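Long-range contacts in putative pyrroline carboxylate reductase (Streptococcus pyogenes, PDB 2AHR), which probably catalyses the NAD(P)H-dependent reduction of 1-pyrroline-5-carboxylate to L-proline, the last step of proline biosynthesis: residues I30-S35 and M52-L57; L57-D62 and H81-I86; A178-G183 and K192-V197. All coordinates share one frame; numbering follows the deposited sequence.

Interactions 1 and 2 are neighbours in the nucleotide-binding domain, their centres 11 Å apart, and both use helix 54-58: Leu-57 belongs to each. They meet directly, Gln-55 OE1 lying 2.8 Å from His-81 N in a probable hydrogen bond, and Ile-30 CG2 packing on Val-61 CG2. Interaction 1 touches NADP itself, at the adenine and the 2'-phosphate, whereas the side chain of Phe-82 in interaction 2 stays about 10 Å from the cofactor. Interaction 3 belongs to the dimerisation region on the other side of the chain's centre; its centre is 43 Å from that of interaction 1 and 48 Å from that of interaction 2, and it is remote from the annotated sites.

Interaction 1 (I30-S35 and M52-L57); sequences IISGSS and MSHQDL. With NAP (NADP nicotinamide-adenine-dinucleotide phosphate), chain S.
Ser-32 and His-54 meet through a short hydrogen bond, Ser-32 OG to His-54 ND1 at 2.6 Å, with the hydroxyl lying near the plane of the imidazole at its edge. The other ring nitrogen faces the cofactor: His-54 NE2 donates to NADP N1A over 3.0 Å, the N-H...N angle being 148°. One imidazole thus spans the gap between the end of strand 28-32 and the adenine, its rotation set by a bond at each nitrogen. Between them CE1 of His-54 approaches Gly-33 O at 3.1 Å, again at the ring edge. With chi1 at -168°, the Ser-32 hydroxyl swings away from its own backbone N and out to the histidine.

Farther along the cofactor, Ser-34 OG donates to the 2'-phosphate oxygen O1X at 2.8 Å, while its CB packs against the purine at C4A. A serine hydroxyl on this phosphate, just past the second strand of a Rossmann fold, is in keeping with binding of NADP, and Arg-38, another residue of the NADP site, is close by.

Behind the polar pair lies an apolar one. Leu-57 CD2 sits 3.7 Å from Ile-30 CG2 and also touches Ile-30 O, the two side chains lying alongside each other and running opposite ways. What positions His-54 is the start of its helix: Ser-53 is the N-cap, its OG accepting from Asp-56 N at 2.8 Å, and Asp-56 OD1 in turn takes the N-H of Met-52, a selenomethionine here.

Strand 28-32, outermost in the sheet within this chain, pairs with strand 5-9; Ile-9 of that strand touches both His-54 and Leu-57, and helix 36-46 packs on Ile-31.

Interaction 2 (L57-D62 and H81-I86); sequences LIDQVD and HFKQPI
Gln-84 reaches across to two backbone carbonyls with one amide nitrogen. Its NE2 donates to Ile-58 O at 2.9 Å, in the carbonyl plane and on a lone pair, and to Val-61 O at 3.1 Å, where the N-H...O angle is 166° but the donor stands well above the carbonyl plane. The chain folds to get there: chi1 of 61° tucks CG in over its own backbone, and the bend at chi2 then turns the amide toward helix 54-58. OE1 accepts from Lys-83 N, so both ends of this buried amide are held.

Beside it Ile-58 fills the tight part of the contact. Its CD1 lies over one face of Phe-82 in a CH-pi contact, 3.8 Å from the ring centroid and offset toward the rim, while CG2 turns to His-81 O at 3.3 Å. In this Rossmann-type domain the contact joins the helical residues around Ile-58, with the turn leading into strand 63-66, to the loop before the adjacent parallel strand 86-88. Phe-82 also packs on Val-64 and Ile-9 of the sheet.

Toward solvent the grip slackens. Asp-59 and Lys-83 form a long salt bridge, Asp-59 OD1 to Lys-83 NZ at 3.6 Å, and the same carboxylate oxygen accepts from Gln-55 NE2. Lys-83 NZ makes a weak bond to His-81 O.

Interaction 3 (A178-G183 and K192-V197); sequences ALAKAG and KALEIV
Ala-180 and Ala-193 bring the two helices together, with their CA atoms 4.9 Å apart. The closest touch is between a methyl and a backbone oxygen: Ala-193 CB rests 3.6 Å from Ala-180 O. The two alanine methyls stand 4.2 Å apart, and Ala-193 CB also approaches the bare CA of Gly-183 at 4.4 Å. With alanine and glycine at the meeting point, the two backbones come close.

Larger apolar side chains pack around this alanine pair. Leu-194 lays CD2 against Ala-180 CB at 3.8 Å, with its CG scarcely farther off. Val-197 straddles Leu-179 CB, with CG1 and CG2 each 4.0 Å away. In Leu-179, chi1 of -68° sets CG opposite the carbonyl carbon, where CD1 comes to lie beside Val-197 CG2.

This is a helical hairpin of the dimerisation region: helix 158-185 ends, a short connection follows, and helix 190-210 runs back across it. The axes of the short segments approach to 8.3 Å, and their directions differ by 134°, well short of antiparallel.

None of the ion pairs joins one segment to the other. Lys-192 NZ and Glu-195 OE1 make a salt bridge of 2.9 Å along helix 190-210, the lysine arriving on the syn side of the carboxylate. Lys-181, on the other helix, pairs with Glu-177 and makes a weak, long ion pair with Asp-220 of the third subunit.

Packing between chains completes the surroundings. Val-245 of the second subunit lies on Ala-178 and Leu-179; of that same subunit, Pro-215 meets Leu-194 and Phe-151 meets Ile-196.

Interaction 1 (I30-S35 and M52-L57)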
loop_
_atom_site.group_PDB
_atom_site.type_symbol
_atom_site.label_atom_id
_atom_site.label_comp_id
_atom_site.label_asym_id
_atom_site.label_seq_id
_atom_site.Cartn_x
_atom_site.Cartn_y
_atom_site.Cartn_z
ATOM N N ILE E 30 -1.311 -32.936 43.252
ATOM C CA ILE E 30 -1.030 -31.852 44.192
ATOM C C ILE E 30 -0.456 -30.644 43.437
ATOM O O ILE E 30 0.326 -30.809 42.490
ATOM C CB ILE E 30 -0.119 -32.323 45.377
ATOM C CG1 ILE E 30 0.166 -31.166 46.355
ATOM C CG2 ILE E 30 1.165 -32.999 44.856
ATOM C CD1 ILE E 30 0.458 -31.605 47.831
ATOM N N ILE E 31 -0.870 -29.442 43.841
ATOM C CA ILE E 31 -0.505 -28.220 43.129
ATOM C C ILE E 31 0.343 -27.271 43.977
ATOM O O ILE E 31 0.503 -27.480 45.184
ATOM C CB ILE E 31 -1.746 -27.494 42.528
ATOM C CG1 ILE E 31 -2.757 -27.094 43.603
ATOM C CG2 ILE E 31 -2.421 -28.370 41.488
ATOM C CD1 ILE E 31 -2.510 -25.729 44.203
ATOM N N SER E 32 0.889 -26.241 43.330
ATOM C CA SER E 32 1.749 -25.263 43.980
ATOM C C SER E 32 1.772 -23.957 43.162
ATOM O O SER E 32 2.252 -23.937 42.023
ATOM C CB SER E 32 3.156 -25.854 44.135
ATOM O OG SER E 32 3.956 -25.067 44.991
ATOM N N GLY E 33 1.253 -22.876 43.743
ATOM C CA GLY E 33 1.052 -21.618 43.013
ATOM C C GLY E 33 2.183 -20.611 43.111
ATOM O O GLY E 33 3.303 -20.975 43.438
ATOM N N SER E 34 1.879 -19.344 42.818
ATOM C CA SER E 34 2.875 -18.257 42.823
ATOM C C SER E 34 3.194 -17.759 44.229
ATOM O O SER E 34 4.287 -17.249 44.486
ATOM C CB SER E 34 2.419 -17.081 41.944
ATOM O OG SER E 34 1.252 -16.455 42.458
ATOM N N SER E 35 2.215 -17.885 45.116
ATOM C CA SER E 35 2.395 -17.664 46.546
ATOM C C SER E 35 1.553 -18.703 47.270
ATOM O O SER E 35 0.634 -19.271 46.680
ATOM C CB SER E 35 1.973 -16.242 46.943
ATOM O OG SER E 35 0.601 -16.009 46.674
HETATM N N MSE E 52 3.014 -26.570 50.622
HETATM C CA MSE E 52 3.494 -25.445 51.417
HETATM C C MSE E 52 4.576 -24.635 50.694
HETATM O O MSE E 52 4.809 -23.466 51.018
HETATM C CB MSE E 52 3.998 -25.940 52.780
HETATM C CG MSE E 52 2.927 -26.593 53.675
HETATM SE SE MSE E 52 1.434 -25.603 53.942
HETATM C CE MSE E 52 2.102 -24.061 54.570
ATOM N N SER E 53 5.223 -25.266 49.714
ATOM C CA SER E 53 6.258 -24.649 48.880
ATOM C C SER E 53 6.472 -25.544 47.664
ATOM O O SER E 53 5.943 -26.656 47.620
ATOM C CB SER E 53 7.575 -24.523 49.662
ATOM O OG SER E 53 8.209 -25.786 49.821
ATOM N N HIS E 54 7.258 -25.080 46.691
ATOM C CA HIS E 54 7.596 -25.925 45.536
ATOM C C HIS E 54 8.474 -27.091 45.963
ATOM O O HIS E 54 8.316 -28.199 45.464
ATOM C CB HIS E 54 8.280 -25.146 44.401
ATOM C CG HIS E 54 7.458 -24.030 43.838
ATOM N ND1 HIS E 54 6.082 -24.058 43.805
ATOM C CD2 HIS E 54 7.824 -22.860 43.263
ATOM C CE1 HIS E 54 5.634 -22.944 43.257
ATOM N NE2 HIS E 54 6.670 -22.200 42.919
ATOM N N GLN E 55 9.400 -26.841 46.884
ATOM C CA GLN E 55 10.247 -27.915 47.402
ATOM C C GLN E 55 9.409 -28.935 48.166
ATOM O O GLN E 55 9.623 -30.141 48.031
ATOM C CB GLN E 55 11.397 -27.369 48.257
ATOM C CG GLN E 55 12.569 -28.349 48.439
ATOM C CD GLN E 55 13.211 -28.797 47.124
ATOM O OE1 GLN E 55 13.749 -27.989 46.365
ATOM N NE2 GLN E 55 13.178 -30.098 46.870
ATOM N N ASP E 56 8.441 -28.438 48.940
ATOM C CA ASP E 56 7.481 -29.282 49.662
ATOM C C ASP E 56 6.725 -30.184 48.674
ATOM O O ASP E 56 6.547 -31.383 48.924
ATOM C CB ASP E 56 6.516 -28.412 50.487
ATOM C CG ASP E 56 5.494 -29.235 51.285
ATOM O OD1 ASP E 56 4.272 -28.980 51.138
ATOM O OD2 ASP E 56 5.908 -30.126 52.067
ATOM N N LEU E 57 6.301 -29.599 47.549
ATOM C CA LEU E 57 5.749 -30.347 46.411
ATOM C C LEU E 57 6.741 -31.419 45.907
ATOM O O LEU E 57 6.407 -32.612 45.855
ATOM C CB LEU E 57 5.376 -29.357 45.292
ATOM C CG LEU E 57 4.817 -29.673 43.894
ATOM C CD1 LEU E 57 5.692 -30.649 43.084
ATOM C CD2 LEU E 57 3.377 -30.137 43.955
HETATM P PA NAP S . -0.831 -17.903 32.688
HETATM O O1A NAP S . -0.334 -16.508 32.837
HETATM O O2A NAP S . -2.311 -17.911 32.500
HETATM O O5B NAP S . -0.409 -18.851 33.929
HETATM C C5B NAP S . 0.841 -18.749 34.573
HETATM C C4B NAP S . 0.616 -19.014 36.060
HETATM O O4B NAP S . 1.837 -19.220 36.750
HETATM C C3B NAP S . -0.106 -17.846 36.728
HETATM O O3B NAP S . -1.317 -18.330 37.268
HETATM C C2B NAP S . 0.838 -17.347 37.810
HETATM O O2B NAP S . 0.223 -17.087 39.062
HETATM C C1B NAP S . 1.762 -18.543 37.997
HETATM N N9A NAP S . 3.068 -18.135 38.571
HETATM C C8A NAP S . 3.703 -16.919 38.447
HETATM N N7A NAP S . 4.863 -16.968 39.147
HETATM C C5A NAP S . 4.977 -18.192 39.723
HETATM C C6A NAP S . 5.950 -18.757 40.549
HETATM N N6A NAP S . 6.664 -17.942 41.325
HETATM N N1A NAP S . 5.780 -20.057 40.983
HETATM C C2A NAP S . 4.654 -20.779 40.629
HETATM N N3A NAP S . 3.693 -20.205 39.823
HETATM C C4A NAP S . 3.850 -18.933 39.373
HETATM O O3 NAP S . -0.045 -18.627 31.468
HETATM P PN NAP S . -0.643 -19.865 30.610
HETATM O O1N NAP S . -1.347 -19.280 29.433
HETATM O O2N NAP S . -1.369 -20.834 31.475
HETATM O O5D NAP S . 0.719 -20.556 30.081
HETATM C C5D NAP S . 1.484 -21.408 30.904
HETATM C C4D NAP S . 2.395 -22.282 30.046
HETATM O O4D NAP S . 1.656 -23.039 29.106
HETATM C C3D NAP S . 3.392 -21.443 29.254
HETATM O O3D NAP S . 4.667 -22.003 29.453
HETATM C C2D NAP S . 2.976 -21.549 27.792
HETATM O O2D NAP S . 4.124 -21.551 26.950
HETATM C C1D NAP S . 2.163 -22.861 27.784
HETATM N N1N NAP S . 1.020 -22.935 26.836
HETATM C C2N NAP S . -0.066 -22.090 26.949
HETATM C C3N NAP S . -1.142 -22.202 26.064
HETATM C C7N NAP S . -2.386 -21.382 26.241
HETATM O O7N NAP S . -3.441 -21.623 25.338
HETATM N N7N NAP S . -2.475 -20.473 27.221
HETATM C C4N NAP S . -1.116 -23.181 25.063
HETATM C C5N NAP S . -0.028 -24.037 24.957
HETATM C C6N NAP S . 1.032 -23.901 25.856
HETATM P P2B NAP S . -0.681 -15.784 39.385
HETATM O O1X NAP S . -0.949 -15.767 40.880
HETATM O O2X NAP S . 0.084 -14.535 39.007
HETATM O O3X NAP S . -1.993 -15.842 38.621
#

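Interaction 2 (L57-D62 and H81-I86)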
loop_
_atom_site.group_PDB
_atom_site.type_symbol
_atom_site.label_atom_id
_atom_site.label_comp_id
_atom_site.label_asym_id
_atom_site.label_seq_id
_atom_site.Cartn_x
_atom_site.Cartn_y
_atom_site.Cartn_z
ATOM N N LEU E 57 6.301 -29.599 47.549
ATOM C CA LEU E 57 5.749 -30.347 46.411
ATOM C C LEU E 57 6.741 -31.419 45.907
ATOM O O LEU E 57 6.407 -32.612 45.855
ATOM C CB LEU E 57 5.376 -29.357 45.292
ATOM C CG LEU E 57 4.817 -29.673 43.894
ATOM C CD1 LEU E 57 5.692 -30.649 43.084
ATOM C CD2 LEU E 57 3.377 -30.137 43.955
ATOM N N ILE E 58 7.959 -30.990 45.571
ATOM C CA ILE E 58 8.982 -31.872 44.980
ATOM C C ILE E 58 9.306 -33.120 45.826
ATOM O O ILE E 58 9.529 -34.205 45.278
ATOM C CB ILE E 58 10.295 -31.098 44.630
ATOM C CG1 ILE E 58 10.025 -29.999 43.591
ATOM C CG2 ILE E 58 11.353 -32.046 44.087
ATOM C CD1 ILE E 58 11.089 -28.894 43.548
ATOM N N ASP E 59 9.308 -32.962 47.152
ATOM C CA ASP E 59 9.740 -34.024 48.071
ATOM C C ASP E 59 8.787 -35.234 48.217
ATOM O O ASP E 59 9.190 -36.286 48.726
ATOM C CB ASP E 59 10.081 -33.425 49.448
ATOM C CG ASP E 59 11.237 -32.412 49.391
ATOM O OD1 ASP E 59 12.113 -32.503 48.492
ATOM O OD2 ASP E 59 11.268 -31.513 50.259
ATOM N N GLN E 60 7.542 -35.098 47.760
ATOM C CA GLN E 60 6.535 -36.165 47.907
ATOM C C GLN E 60 6.019 -36.789 46.591
ATOM O O GLN E 60 5.271 -37.770 46.608
ATOM C CB GLN E 60 5.352 -35.649 48.741
ATOM C CG GLN E 60 4.835 -34.263 48.332
ATOM C CD GLN E 60 3.674 -33.780 49.186
ATOM O OE1 GLN E 60 3.667 -32.638 49.650
ATOM N NE2 GLN E 60 2.681 -34.644 49.390
ATOM N N VAL E 61 6.447 -36.235 45.459
ATOM C CA VAL E 61 5.851 -36.530 44.156
ATOM C C VAL E 61 6.707 -37.465 43.273
ATOM O O VAL E 61 7.926 -37.497 43.415
ATOM C CB VAL E 61 5.540 -35.172 43.485
ATOM C CG1 VAL E 61 6.013 -35.097 42.060
ATOM C CG2 VAL E 61 4.086 -34.805 43.669
ATOM N N ASP E 62 6.072 -38.233 42.384
ATOM C CA ASP E 62 6.796 -39.147 41.461
ATOM C C ASP E 62 7.109 -38.537 40.097
ATOM O O ASP E 62 7.903 -39.085 39.327
ATOM C CB ASP E 62 6.002 -40.432 41.214
ATOM C CG ASP E 62 5.572 -41.104 42.490
ATOM O OD1 ASP E 62 6.387 -41.860 43.071
ATOM O OD2 ASP E 62 4.417 -40.879 42.907
ATOM N N HIS E 81 15.464 -28.279 44.122
ATOM C CA HIS E 81 16.219 -29.523 43.904
ATOM C C HIS E 81 15.299 -30.655 43.447
ATOM O O HIS E 81 14.558 -31.219 44.249
ATOM C CB HIS E 81 17.020 -29.954 45.154
ATOM C CG HIS E 81 17.673 -28.817 45.886
ATOM N ND1 HIS E 81 18.944 -28.369 45.589
ATOM C CD2 HIS E 81 17.230 -28.045 46.909
ATOM C CE1 HIS E 81 19.254 -27.366 46.395
ATOM N NE2 HIS E 81 18.233 -27.153 47.209
ATOM N N PHE E 82 15.362 -30.998 42.164
ATOM C CA PHE E 82 14.422 -31.968 41.591
ATOM C C PHE E 82 14.914 -33.410 41.744
ATOM O O PHE E 82 16.115 -33.658 41.788
ATOM C CB PHE E 82 14.057 -31.600 40.139
ATOM C CG PHE E 82 13.142 -30.400 40.036
ATOM C CD1 PHE E 82 13.664 -29.113 39.905
ATOM C CD2 PHE E 82 11.750 -30.554 40.094
ATOM C CE1 PHE E 82 12.822 -27.994 39.825
ATOM C CE2 PHE E 82 10.899 -29.443 40.013
ATOM C CZ PHE E 82 11.442 -28.160 39.885
ATOM N N LYS E 83 13.972 -34.347 41.835
ATOM C CA LYS E 83 14.246 -35.708 42.287
ATOM C C LYS E 83 13.485 -36.756 41.465
ATOM O O LYS E 83 13.550 -37.964 41.747
ATOM C CB LYS E 83 13.838 -35.828 43.760
ATOM C CG LYS E 83 14.531 -34.828 44.704
ATOM C CD LYS E 83 13.636 -34.479 45.904
ATOM C CE LYS E 83 14.454 -34.152 47.172
ATOM N NZ LYS E 83 15.381 -32.966 47.053
ATOM N N GLN E 84 12.757 -36.284 40.451
ATOM C CA GLN E 84 11.893 -37.134 39.627
ATOM C C GLN E 84 11.837 -36.596 38.203
ATOM O O GLN E 84 12.274 -35.466 37.966
ATOM C CB GLN E 84 10.481 -37.160 40.203
ATOM C CG GLN E 84 9.829 -35.800 40.256
ATOM C CD GLN E 84 10.349 -34.970 41.401
ATOM O OE1 GLN E 84 11.118 -34.026 41.200
ATOM N NE2 GLN E 84 9.942 -35.323 42.619
ATOM N N PRO E 85 11.279 -37.387 37.254
ATOM C CA PRO E 85 11.112 -36.863 35.893
ATOM C C PRO E 85 10.219 -35.610 35.881
ATOM O O PRO E 85 9.351 -35.450 36.742
ATOM C CB PRO E 85 10.437 -38.024 35.149
ATOM C CG PRO E 85 10.803 -39.245 35.938
ATOM C CD PRO E 85 10.785 -38.775 37.364
ATOM N N ILE E 86 10.464 -34.714 34.932
ATOM C CA ILE E 86 9.715 -33.469 34.835
ATOM C C ILE E 86 9.139 -33.313 33.427
ATOM O O ILE E 86 9.804 -33.630 32.432
ATOM C CB ILE E 86 10.615 -32.250 35.175
ATOM C CG1 ILE E 86 11.198 -32.379 36.587
ATOM C CG2 ILE E 86 9.860 -30.931 35.048
ATOM C CD1 ILE E 86 12.515 -31.619 36.761
#

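Interaction 3 (A178-G183 and K192-V197)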
loop_
_atom_site.group_PDB
_atom_site.type_symbol
_atom_site.label_atom_id
_atom_site.label_comp_id
_atom_site.label_asym_id
_atom_site.label_seq_id
_atom_site.Cartn_x
_atom_site.Cartn_y
_atom_site.Cartn_z
ATOM N N ALA E 178 -14.618 -13.075 12.868
ATOM C CA ALA E 178 -14.666 -12.238 11.665
ATOM C C ALA E 178 -15.870 -12.568 10.791
ATOM O O ALA E 178 -16.546 -11.671 10.327
ATOM C CB ALA E 178 -13.353 -12.371 10.853
ATOM N N LEU E 179 -16.110 -13.862 10.544
ATOM C CA LEU E 179 -17.307 -14.303 9.812
ATOM C C LEU E 179 -18.598 -13.853 10.510
ATOM O O LEU E 179 -19.544 -13.401 9.864
ATOM C CB LEU E 179 -17.313 -15.834 9.689
ATOM C CG LEU E 179 -16.218 -16.411 8.780
ATOM C CD1 LEU E 179 -16.081 -17.923 8.962
ATOM C CD2 LEU E 179 -16.548 -16.061 7.346
ATOM N N ALA E 180 -18.643 -14.022 11.820
ATOM C CA ALA E 180 -19.818 -13.636 12.606
ATOM C C ALA E 180 -20.049 -12.133 12.618
ATOM O O ALA E 180 -21.178 -11.684 12.449
ATOM C CB ALA E 180 -19.710 -14.182 14.014
ATOM N N LYS E 181 -18.987 -11.347 12.779
ATOM C CA LYS E 181 -19.114 -9.881 12.716
ATOM C C LYS E 181 -19.612 -9.447 11.319
ATOM O O LYS E 181 -20.375 -8.475 11.186
ATOM C CB LYS E 181 -17.772 -9.183 13.028
ATOM C CG LYS E 181 -17.443 -8.945 14.513
ATOM C CD LYS E 181 -18.511 -8.072 15.204
ATOM C CE LYS E 181 -17.986 -7.233 16.402
ATOM N NZ LYS E 181 -16.887 -7.892 17.187
ATOM N N ALA E 182 -19.177 -10.169 10.283
ATOM C CA ALA E 182 -19.630 -9.872 8.910
ATOM C C ALA E 182 -21.138 -10.188 8.746
ATOM O O ALA E 182 -21.846 -9.515 7.993
ATOM C CB ALA E 182 -18.807 -10.665 7.892
ATOM N N GLY E 183 -21.597 -11.237 9.426
ATOM C CA GLY E 183 -23.024 -11.521 9.534
ATOM C C GLY E 183 -23.745 -10.382 10.235
ATOM O O GLY E 183 -24.824 -9.988 9.810
ATOM N N LYS E 192 -26.770 -15.577 16.703
ATOM C CA LYS E 192 -27.235 -16.376 15.589
ATOM C C LYS E 192 -26.124 -16.578 14.542
ATOM O O LYS E 192 -25.926 -17.698 14.053
ATOM C CB LYS E 192 -28.478 -15.722 14.953
ATOM C CG LYS E 192 -29.153 -16.541 13.861
ATOM C CD LYS E 192 -29.518 -17.993 14.311
ATOM C CE LYS E 192 -30.471 -18.008 15.536
ATOM N NZ LYS E 192 -30.962 -19.380 15.936
ATOM N N ALA E 193 -25.403 -15.506 14.211
ATOM C CA ALA E 193 -24.316 -15.594 13.221
ATOM C C ALA E 193 -23.238 -16.541 13.730
ATOM O O ALA E 193 -22.743 -17.376 12.973
ATOM C CB ALA E 193 -23.730 -14.209 12.915
ATOM N N LEU E 194 -22.902 -16.435 15.022
ATOM C CA LEU E 194 -21.895 -17.329 15.634
ATOM C C LEU E 194 -22.324 -18.807 15.614
ATOM O O LEU E 194 -21.518 -19.710 15.362
ATOM C CB LEU E 194 -21.611 -16.933 17.093
ATOM C CG LEU E 194 -20.529 -15.912 17.422
ATOM C CD1 LEU E 194 -20.553 -15.602 18.938
ATOM C CD2 LEU E 194 -19.133 -16.413 16.976
ATOM N N GLU E 195 -23.603 -19.043 15.893
ATOM C CA GLU E 195 -24.135 -20.387 15.924
ATOM C C GLU E 195 -24.012 -21.016 14.537
ATOM O O GLU E 195 -23.492 -22.113 14.393
ATOM C CB GLU E 195 -25.579 -20.348 16.409
ATOM C CG GLU E 195 -26.286 -21.684 16.343
ATOM C CD GLU E 195 -27.784 -21.590 16.660
ATOM O OE1 GLU E 195 -28.349 -20.478 16.710
ATOM O OE2 GLU E 195 -28.400 -22.650 16.849
ATOM N N ILE E 196 -24.464 -20.299 13.518
ATOM C CA ILE E 196 -24.380 -20.773 12.157
ATOM C C ILE E 196 -22.938 -21.032 11.728
ATOM O O ILE E 196 -22.668 -22.092 11.151
ATOM C CB ILE E 196 -24.997 -19.772 11.168
ATOM C CG1 ILE E 196 -26.507 -19.615 11.434
ATOM C CG2 ILE E 196 -24.668 -20.185 9.700
ATOM C CD1 ILE E 196 -27.127 -18.332 10.829
ATOM N N VAL E 197 -22.023 -20.069 11.945
ATOM C CA VAL E 197 -20.657 -20.318 11.452
ATOM C C VAL E 197 -19.882 -21.378 12.274
ATOM O O VAL E 197 -19.138 -22.191 11.698
ATOM C CB VAL E 197 -19.775 -19.033 11.072
ATOM C CG1 VAL E 197 -20.591 -17.786 10.822
ATOM C CG2 VAL E 197 -18.641 -18.810 12.031
#